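Long-range contact in D-isomer specific 2-hydroxyacid dehydrogenase NAD-binding (PDB 4XA8), which probably works as an NAD(P)-dependent oxidoreductase acting on D-2-hydroxyacids: residues I245-D259 and P271-A285. Sequence-based numbering, arbitrary orientation.
Sequences IAALRSGHIAEATLD and PLWAMDNVLVTPHLA
Pro271 CG lies 3.7 Å from Ile245 CD1, while Arg249 NH2 touches Pro271 CB (3.3 Å): a rigid, apolar residue suits this partly exposed border. Leu272, branched and buried, has CD2 between Ile245 CG1 and Leu258 CD1, 3.9 Å from the latter, joining helix to strand. The unbranched, extended chain of Met275 carries CE over one guanidinium face of Arg249 and leaves SD 4.2 Å from Leu248 CD1. At Asn277 the amide fits because, with CG placed between backbone N and carbonyl carbon (chi1 57°), ND2 turns back to Ala254 O, 2.9 Å away, reaching it from above the carbonyl plane. The carbonyl of Asn277 accepts from Ala256 N and opens the parallel pairing of 253-258 with 278-280. Beta-branched Val278 fills the helix side, CG2 lying 3.7 Å from Leu248 CD1. Leu279 uses both N and O, giving to Ala256 O and accepting from Leu258 N. Thr281 N closes the pairing on Leu258 O, and its hydroxyl donates to Asp259 OD1 (2.6 Å) on the anti side. That oxygen also takes Leu284 N on its syn lone pair, and OD2 takes Ala285 N at 2.8 Å. An asparagine in place of Asp259 would probably leave at least one of these donors without its acceptor, because an NH2 cannot accept as a carboxylate oxygen does. Asp259 and Ala285 both belong to the NADPH site, and the three bonds to this buried carboxylate, which would probably stabilise its negative charge, are consistent with a chain held beside the cofactor at the carboxyl end of the Rossmann sheet.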
ATOM      1  N   ILE A 245      -2.674 -23.347  -2.741  1.00 33.43           N
ATOM      2  CA  ILE A 245      -3.763 -23.300  -3.699  1.00 35.30           C
ATOM      3  C   ILE A 245      -4.983 -23.986  -3.156  1.00 36.10           C
ATOM      4  O   ILE A 245      -6.088 -23.479  -3.320  1.00 36.41           O
ATOM      5  CB  ILE A 245      -3.334 -23.901  -5.050  1.00 37.68           C
ATOM      6  CG1 ILE A 245      -2.388 -22.907  -5.747  1.00 37.40           C
ATOM      7  CG2 ILE A 245      -4.532 -24.181  -5.948  1.00 38.92           C
ATOM      8  CD1 ILE A 245      -1.484 -23.566  -6.761  1.00 38.40           C
ATOM      9  N   ALA A 246      -4.778 -25.107  -2.464  1.00 37.41           N
ATOM     10  CA  ALA A 246      -5.882 -25.845  -1.870  1.00 38.60           C
ATOM     11  C   ALA A 246      -6.607 -25.020  -0.805  1.00 37.08           C
ATOM     12  O   ALA A 246      -7.840 -24.929  -0.808  1.00 37.96           O
ATOM     13  CB  ALA A 246      -5.406 -27.185  -1.301  1.00 41.47           C
ATOM     14  N   ALA A 247      -5.852 -24.355   0.047  1.00 34.61           N
ATOM     15  CA  ALA A 247      -6.452 -23.479   1.078  1.00 34.55           C
ATOM     16  C   ALA A 247      -7.214 -22.276   0.494  1.00 34.42           C
ATOM     17  O   ALA A 247      -8.231 -21.850   1.034  1.00 36.21           O
ATOM     18  CB  ALA A 247      -5.381 -23.024   2.053  1.00 32.32           C
ATOM     19  N   LEU A 248      -6.720 -21.749  -0.615  1.00 33.81           N
ATOM     20  CA  LEU A 248      -7.387 -20.682  -1.313  1.00 34.77           C
ATOM     21  C   LEU A 248      -8.690 -21.181  -1.933  1.00 38.70           C
ATOM     22  O   LEU A 248      -9.702 -20.487  -1.888  1.00 39.11           O
ATOM     23  CB  LEU A 248      -6.465 -20.104  -2.397  1.00 34.66           C
ATOM     24  CG  LEU A 248      -5.381 -19.146  -1.882  1.00 32.33           C
ATOM     25  CD1 LEU A 248      -4.296 -18.846  -2.908  1.00 32.00           C
ATOM     26  CD2 LEU A 248      -6.029 -17.851  -1.440  1.00 31.02           C
ATOM     27  N   ARG A 249      -8.654 -22.367  -2.513  1.00 40.22           N
ATOM     28  CA  ARG A 249      -9.870 -22.943  -3.110  1.00 43.92           C
ATOM     29  C   ARG A 249     -10.961 -23.273  -2.069  1.00 42.53           C
ATOM     30  O   ARG A 249     -12.139 -23.149  -2.347  1.00 44.22           O
ATOM     31  CB  ARG A 249      -9.532 -24.210  -3.905  1.00 45.35           C
ATOM     32  CG  ARG A 249      -8.730 -23.999  -5.170  1.00 47.95           C
ATOM     33  CD  ARG A 249      -8.913 -25.204  -6.079  1.00 53.91           C
ATOM     34  NE  ARG A 249      -7.866 -25.366  -7.093  1.00 58.13           N
ATOM     35  CZ  ARG A 249      -7.778 -24.697  -8.250  1.00 57.86           C
ATOM     36  NH1 ARG A 249      -8.651 -23.739  -8.585  1.00 60.70           N
ATOM     37  NH2 ARG A 249      -6.778 -24.969  -9.083  1.00 55.68           N
ATOM     38  N   SER A 250     -10.587 -23.679  -0.871  1.00 40.68           N
ATOM     39  CA  SER A 250     -11.583 -24.034   0.133  1.00 40.90           C
ATOM     40  C   SER A 250     -12.118 -22.806   0.891  1.00 39.87           C
ATOM     41  O   SER A 250     -13.055 -22.918   1.715  1.00 39.76           O
ATOM     42  CB  SER A 250     -10.970 -25.016   1.124  1.00 41.03           C
ATOM     43  OG  SER A 250      -9.946 -24.354   1.881  1.00 39.72           O
ATOM     44  N   GLY A 251     -11.494 -21.656   0.677  1.00 39.13           N
ATOM     45  CA  GLY A 251     -11.832 -20.459   1.408  1.00 37.99           C
ATOM     46  C   GLY A 251     -11.174 -20.391   2.773  1.00 37.12           C
ATOM     47  O   GLY A 251     -11.476 -19.495   3.522  1.00 37.57           O
ATOM     48  N   HIS A 252     -10.268 -21.310   3.094  1.00 34.59           N
ATOM     49  CA  HIS A 252      -9.539 -21.216   4.336  1.00 34.33           C
ATOM     50  C   HIS A 252      -8.672 -19.954   4.391  1.00 32.00           C
ATOM     51  O   HIS A 252      -8.576 -19.302   5.418  1.00 30.69           O
ATOM     52  CB  HIS A 252      -8.694 -22.485   4.633  1.00 35.48           C
ATOM     53  CG  HIS A 252      -8.129 -22.481   6.011  1.00 35.41           C
ATOM     54  ND1 HIS A 252      -8.935 -22.460   7.127  1.00 36.83           N
ATOM     55  CD2 HIS A 252      -6.854 -22.383   6.465  1.00 34.79           C
ATOM     56  CE1 HIS A 252      -8.180 -22.406   8.210  1.00 35.65           C
ATOM     57  NE2 HIS A 252      -6.917 -22.340   7.838  1.00 34.34           N
ATOM     58  N   ILE A 253      -8.013 -19.638   3.282  1.00 31.70           N
ATOM     59  CA  ILE A 253      -7.347 -18.375   3.112  1.00 29.51           C
ATOM     60  C   ILE A 253      -8.273 -17.625   2.209  1.00 29.43           C
ATOM     61  O   ILE A 253      -8.614 -18.108   1.124  1.00 30.18           O
ATOM     62  CB  ILE A 253      -5.945 -18.566   2.503  1.00 29.25           C
ATOM     63  CG1 ILE A 253      -5.032 -19.233   3.545  1.00 30.99           C
ATOM     64  CG2 ILE A 253      -5.312 -17.247   2.134  1.00 28.75           C
ATOM     65  CD1 ILE A 253      -3.662 -19.592   3.065  1.00 32.18           C
ATOM     66  N   ALA A 254      -8.665 -16.429   2.654  1.00 27.99           N
ATOM     67  CA  ALA A 254      -9.605 -15.596   1.924  1.00 27.99           C
ATOM     68  C   ALA A 254      -8.987 -14.857   0.715  1.00 26.95           C
ATOM     69  O   ALA A 254      -9.658 -14.652  -0.344  1.00 26.96           O
ATOM     70  CB  ALA A 254     -10.257 -14.605   2.864  1.00 28.02           C
ATOM     71  N   GLU A 255      -7.748 -14.430   0.877  1.00 27.30           N
ATOM     72  CA  GLU A 255      -7.044 -13.681  -0.151  1.00 27.29           C
ATOM     73  C   GLU A 255      -5.550 -13.707   0.080  1.00 25.25           C
ATOM     74  O   GLU A 255      -5.091 -13.986   1.180  1.00 25.35           O
ATOM     75  CB  GLU A 255      -7.586 -12.208  -0.267  1.00 31.00           C
ATOM     76  CG  GLU A 255      -7.865 -11.524   1.029  1.00 33.05           C
ATOM     77  CD  GLU A 255      -8.521 -10.130   0.906  1.00 34.99           C
ATOM     78  OE1 GLU A 255      -7.852  -9.149   1.294  1.00 30.63           O
ATOM     79  OE2 GLU A 255      -9.694 -10.001   0.449  1.00 35.45           O
ATOM     80  N   ALA A 256      -4.785 -13.432  -0.974  1.00 23.38           N
ATOM     81  CA  ALA A 256      -3.368 -13.502  -0.909  1.00 24.54           C
ATOM     82  C   ALA A 256      -2.706 -12.529  -1.864  1.00 24.51           C
ATOM     83  O   ALA A 256      -3.306 -12.078  -2.878  1.00 24.33           O
ATOM     84  CB  ALA A 256      -2.895 -14.932  -1.233  1.00 24.30           C
ATOM     85  N   THR A 257      -1.464 -12.210  -1.493  1.00 23.45           N
ATOM     86  CA  THR A 257      -0.550 -11.415  -2.273  1.00 23.75           C
ATOM     87  C   THR A 257       0.775 -12.217  -2.294  1.00 23.87           C
ATOM     88  O   THR A 257       1.395 -12.486  -1.250  1.00 22.11           O
ATOM     89  CB  THR A 257      -0.360  -9.953  -1.774  1.00 25.86           C
ATOM     90  OG1 THR A 257      -1.631  -9.248  -1.730  1.00 26.65           O
ATOM     91  CG2 THR A 257       0.608  -9.210  -2.648  1.00 26.42           C
ATOM     92  N   LEU A 258       1.188 -12.612  -3.504  1.00 22.62           N
ATOM     93  CA  LEU A 258       2.288 -13.574  -3.685  1.00 22.76           C
ATOM     94  C   LEU A 258       3.287 -12.948  -4.642  1.00 23.46           C
ATOM     95  O   LEU A 258       2.930 -12.614  -5.776  1.00 24.64           O
ATOM     96  CB  LEU A 258       1.757 -14.899  -4.238  1.00 23.11           C
ATOM     97  CG  LEU A 258       0.651 -15.577  -3.429  1.00 23.48           C
ATOM     98  CD1 LEU A 258       0.148 -16.751  -4.241  1.00 25.35           C
ATOM     99  CD2 LEU A 258       1.135 -15.991  -2.041  1.00 25.01           C
ATOM    100  N   ASP A 259       4.511 -12.731  -4.152  1.00 24.07           N
ATOM    101  CA  ASP A 259       5.601 -12.105  -4.921  1.00 26.61           C
ATOM    102  C   ASP A 259       6.677 -13.088  -5.409  1.00 27.12           C
ATOM    103  O   ASP A 259       7.597 -12.690  -6.129  1.00 28.28           O
ATOM    104  CB  ASP A 259       6.313 -11.042  -4.050  1.00 27.08           C
ATOM    105  CG  ASP A 259       7.216 -10.135  -4.836  1.00 29.38           C
ATOM    106  OD1 ASP A 259       6.780  -9.599  -5.864  1.00 31.10           O
ATOM    107  OD2 ASP A 259       8.371  -9.903  -4.404  1.00 32.76           O
ATOM    108  N   PRO A 271      -3.018 -21.982 -11.581  1.00 32.39           N
ATOM    109  CA  PRO A 271      -4.357 -21.494 -11.202  1.00 32.64           C
ATOM    110  C   PRO A 271      -4.355 -20.143 -10.468  1.00 30.46           C
ATOM    111  O   PRO A 271      -5.377 -19.472 -10.385  1.00 30.05           O
ATOM    112  CB  PRO A 271      -4.888 -22.611 -10.305  1.00 35.26           C
ATOM    113  CG  PRO A 271      -3.667 -23.260  -9.746  1.00 34.56           C
ATOM    114  CD  PRO A 271      -2.582 -23.118 -10.759  1.00 33.23           C
ATOM    115  N   LEU A 272      -3.200 -19.726  -9.989  1.00 28.64           N
ATOM    116  CA  LEU A 272      -3.072 -18.442  -9.305  1.00 29.60           C
ATOM    117  C   LEU A 272      -3.349 -17.218 -10.184  1.00 28.95           C
ATOM    118  O   LEU A 272      -3.945 -16.223  -9.715  1.00 30.91           O
ATOM    119  CB  LEU A 272      -1.691 -18.333  -8.667  1.00 28.30           C
ATOM    120  CG  LEU A 272      -1.318 -19.367  -7.643  1.00 28.59           C
ATOM    121  CD1 LEU A 272       0.166 -19.317  -7.324  1.00 28.83           C
ATOM    122  CD2 LEU A 272      -2.089 -19.210  -6.361  1.00 28.50           C
ATOM    123  N   TRP A 273      -3.009 -17.288 -11.460  1.00 29.83           N
ATOM    124  CA  TRP A 273      -3.216 -16.118 -12.330  1.00 30.73           C
ATOM    125  C   TRP A 273      -4.687 -15.664 -12.373  1.00 31.61           C
ATOM    126  O   TRP A 273      -4.975 -14.463 -12.291  1.00 30.96           O
ATOM    127  CB  TRP A 273      -2.772 -16.365 -13.771  1.00 32.36           C
ATOM    128  CG  TRP A 273      -1.319 -16.559 -14.040  1.00 31.37           C
ATOM    129  CD1 TRP A 273      -0.709 -17.729 -14.364  1.00 32.76           C
ATOM    130  CD2 TRP A 273      -0.292 -15.553 -14.064  1.00 30.96           C
ATOM    131  NE1 TRP A 273       0.636 -17.521 -14.575  1.00 32.21           N
ATOM    132  CE2 TRP A 273       0.912 -16.191 -14.399  1.00 31.82           C
ATOM    133  CE3 TRP A 273      -0.279 -14.160 -13.847  1.00 30.73           C
ATOM    134  CZ2 TRP A 273       2.111 -15.488 -14.537  1.00 31.58           C
ATOM    135  CZ3 TRP A 273       0.911 -13.479 -13.944  1.00 30.26           C
ATOM    136  CH2 TRP A 273       2.088 -14.141 -14.297  1.00 31.66           C
ATOM    137  N   ALA A 274      -5.612 -16.616 -12.533  1.00 32.01           N
ATOM    138  CA  ALA A 274      -7.011 -16.259 -12.728  1.00 34.76           C
ATOM    139  C   ALA A 274      -7.780 -16.097 -11.445  1.00 34.77           C
ATOM    140  O   ALA A 274      -8.948 -15.802 -11.492  1.00 33.89           O
ATOM    141  CB  ALA A 274      -7.719 -17.288 -13.611  1.00 38.10           C
ATOM    142  N   MET A 275      -7.141 -16.272 -10.294  1.00 34.23           N
ATOM    143  CA  MET A 275      -7.860 -16.100  -9.036  1.00 34.41           C
ATOM    144  C   MET A 275      -8.064 -14.617  -8.705  1.00 34.52           C
ATOM    145  O   MET A 275      -7.101 -13.893  -8.443  1.00 32.68           O
ATOM    146  CB  MET A 275      -7.100 -16.765  -7.906  1.00 34.42           C
ATOM    147  CG  MET A 275      -7.059 -18.256  -8.030  1.00 37.79           C
ATOM    148  SD  MET A 275      -6.420 -19.021  -6.516  1.00 39.48           S
ATOM    149  CE  MET A 275      -6.351 -20.666  -7.185  1.00 39.17           C
ATOM    150  N   ASP A 276      -9.324 -14.203  -8.668  1.00 36.08           N
ATOM    151  CA  ASP A 276      -9.757 -12.881  -8.270  1.00 41.65           C
ATOM    152  C   ASP A 276      -9.255 -12.395  -6.933  1.00 38.70           C
ATOM    153  O   ASP A 276      -9.098 -11.173  -6.736  1.00 41.87           O
ATOM    154  CB  ASP A 276     -11.290 -12.860  -8.154  1.00 49.82           C
ATOM    155  CG  ASP A 276     -11.946 -12.218  -9.309  1.00 56.67           C
ATOM    156  OD1 ASP A 276     -11.338 -11.265  -9.836  1.00 64.28           O
ATOM    157  OD2 ASP A 276     -13.082 -12.628  -9.671  1.00 65.35           O
ATOM    158  N   ASN A 277      -9.073 -13.328  -6.001  1.00 35.97           N
ATOM    159  CA  ASN A 277      -8.602 -13.000  -4.637  1.00 32.51           C
ATOM    160  C   ASN A 277      -7.102 -13.147  -4.369  1.00 30.56           C
ATOM    161  O   ASN A 277      -6.665 -13.140  -3.214  1.00 30.30           O
ATOM    162  CB  ASN A 277      -9.389 -13.824  -3.637  1.00 34.45           C
ATOM    163  CG  ASN A 277      -9.280 -15.300  -3.892  1.00 34.90           C
ATOM    164  OD1 ASN A 277      -9.039 -15.723  -5.025  1.00 36.98           O
ATOM    165  ND2 ASN A 277      -9.490 -16.080  -2.881  1.00 35.17           N
ATOM    166  N   VAL A 278      -6.314 -13.313  -5.440  1.00 30.35           N
ATOM    167  CA  VAL A 278      -4.872 -13.365  -5.374  1.00 28.40           C
ATOM    168  C   VAL A 278      -4.310 -12.209  -6.217  1.00 27.91           C
ATOM    169  O   VAL A 278      -4.776 -11.993  -7.350  1.00 26.37           O
ATOM    170  CB  VAL A 278      -4.318 -14.684  -5.940  1.00 28.89           C
ATOM    171  CG1 VAL A 278      -2.817 -14.667  -5.973  1.00 29.28           C
ATOM    172  CG2 VAL A 278      -4.800 -15.875  -5.138  1.00 30.59           C
ATOM    173  N   LEU A 279      -3.330 -11.481  -5.671  1.00 25.63           N
ATOM    174  CA  LEU A 279      -2.499 -10.562  -6.454  1.00 26.14           C
ATOM    175  C   LEU A 279      -1.147 -11.207  -6.643  1.00 26.63           C
ATOM    176  O   LEU A 279      -0.470 -11.609  -5.653  1.00 25.59           O
ATOM    177  CB  LEU A 279      -2.334  -9.180  -5.768  1.00 27.14           C
ATOM    178  CG  LEU A 279      -1.323  -8.184  -6.400  1.00 28.11           C
ATOM    179  CD1 LEU A 279      -1.653  -7.893  -7.856  1.00 31.43           C
ATOM    180  CD2 LEU A 279      -1.255  -6.873  -5.621  1.00 28.86           C
ATOM    181  N   VAL A 280      -0.798 -11.406  -7.908  1.00 25.49           N
ATOM    182  CA  VAL A 280       0.501 -11.958  -8.305  1.00 27.25           C
ATOM    183  C   VAL A 280       1.375 -10.759  -8.639  1.00 26.93           C
ATOM    184  O   VAL A 280       0.994  -9.890  -9.459  1.00 27.43           O
ATOM    185  CB  VAL A 280       0.384 -12.855  -9.558  1.00 29.49           C
ATOM    186  CG1 VAL A 280       1.777 -13.177 -10.127  1.00 30.89           C
ATOM    187  CG2 VAL A 280      -0.334 -14.144  -9.218  1.00 30.75           C
ATOM    188  N   THR A 281       2.500 -10.668  -7.951  1.00 27.61           N
ATOM    189  CA  THR A 281       3.516  -9.688  -8.254  1.00 29.07           C
ATOM    190  C   THR A 281       4.819 -10.389  -8.686  1.00 29.25           C
ATOM    191  O   THR A 281       5.254 -11.362  -8.081  1.00 28.96           O
ATOM    192  CB  THR A 281       3.762  -8.666  -7.118  1.00 31.19           C
ATOM    193  OG1 THR A 281       4.171  -9.277  -5.886  1.00 30.22           O
ATOM    194  CG2 THR A 281       2.494  -7.758  -6.856  1.00 33.20           C
ATOM    195  N   PRO A 282       5.488  -9.854  -9.698  1.00 30.25           N
ATOM    196  CA  PRO A 282       6.583 -10.686 -10.149  1.00 32.34           C
ATOM    197  C   PRO A 282       7.920 -10.261  -9.559  1.00 32.78           C
ATOM    198  O   PRO A 282       8.670  -9.534 -10.219  1.00 33.12           O
ATOM    199  CB  PRO A 282       6.537 -10.499 -11.678  1.00 32.31           C
ATOM    200  CG  PRO A 282       5.805  -9.216 -11.894  1.00 33.13           C
ATOM    201  CD  PRO A 282       5.217  -8.744 -10.618  1.00 30.93           C
ATOM    202  N   HIS A 283       8.242 -10.722  -8.339  1.00 34.96           N
ATOM    203  CA  HIS A 283       9.527 -10.393  -7.709  1.00 38.67           C
ATOM    204  C   HIS A 283       9.825  -8.937  -7.501  1.00 38.90           C
ATOM    205  O   HIS A 283      10.932  -8.469  -7.789  1.00 44.95           O
ATOM    206  CB  HIS A 283      10.654 -10.983  -8.554  1.00 48.11           C
ATOM    207  CG  HIS A 283      11.132 -12.290  -8.050  1.00 54.01           C
ATOM    208  ND1 HIS A 283      12.447 -12.686  -8.151  1.00 61.65           N
ATOM    209  CD2 HIS A 283      10.479 -13.283  -7.402  1.00 58.21           C
ATOM    210  CE1 HIS A 283      12.581 -13.879  -7.598  1.00 66.68           C
ATOM    211  NE2 HIS A 283      11.404 -14.258  -7.128  1.00 64.32           N
ATOM    212  N   LEU A 284       8.848  -8.205  -7.025  1.00 33.86           N
ATOM    213  CA  LEU A 284       8.970  -6.793  -6.805  1.00 35.48           C
ATOM    214  C   LEU A 284       9.519  -6.426  -5.455  1.00 35.01           C
ATOM    215  O   LEU A 284       9.951  -5.294  -5.259  1.00 35.19           O
ATOM    216  CB  LEU A 284       7.603  -6.118  -6.905  1.00 33.70           C
ATOM    217  CG  LEU A 284       6.879  -6.307  -8.228  1.00 34.44           C
ATOM    218  CD1 LEU A 284       5.571  -5.500  -8.132  1.00 34.58           C
ATOM    219  CD2 LEU A 284       7.734  -5.868  -9.396  1.00 36.81           C
ATOM    220  N   ALA A 285       9.442  -7.323  -4.482  1.00 34.83           N
ATOM    221  CA  ALA A 285       9.776  -6.900  -3.111  1.00 35.36           C
ATOM    222  C   ALA A 285      11.284  -6.743  -2.948  1.00 38.64           C
ATOM    223  O   ALA A 285      11.755  -5.890  -2.221  1.00 45.53           O
ATOM    224  CB  ALA A 285       9.278  -7.928  -2.118  1.00 36.35           C
TER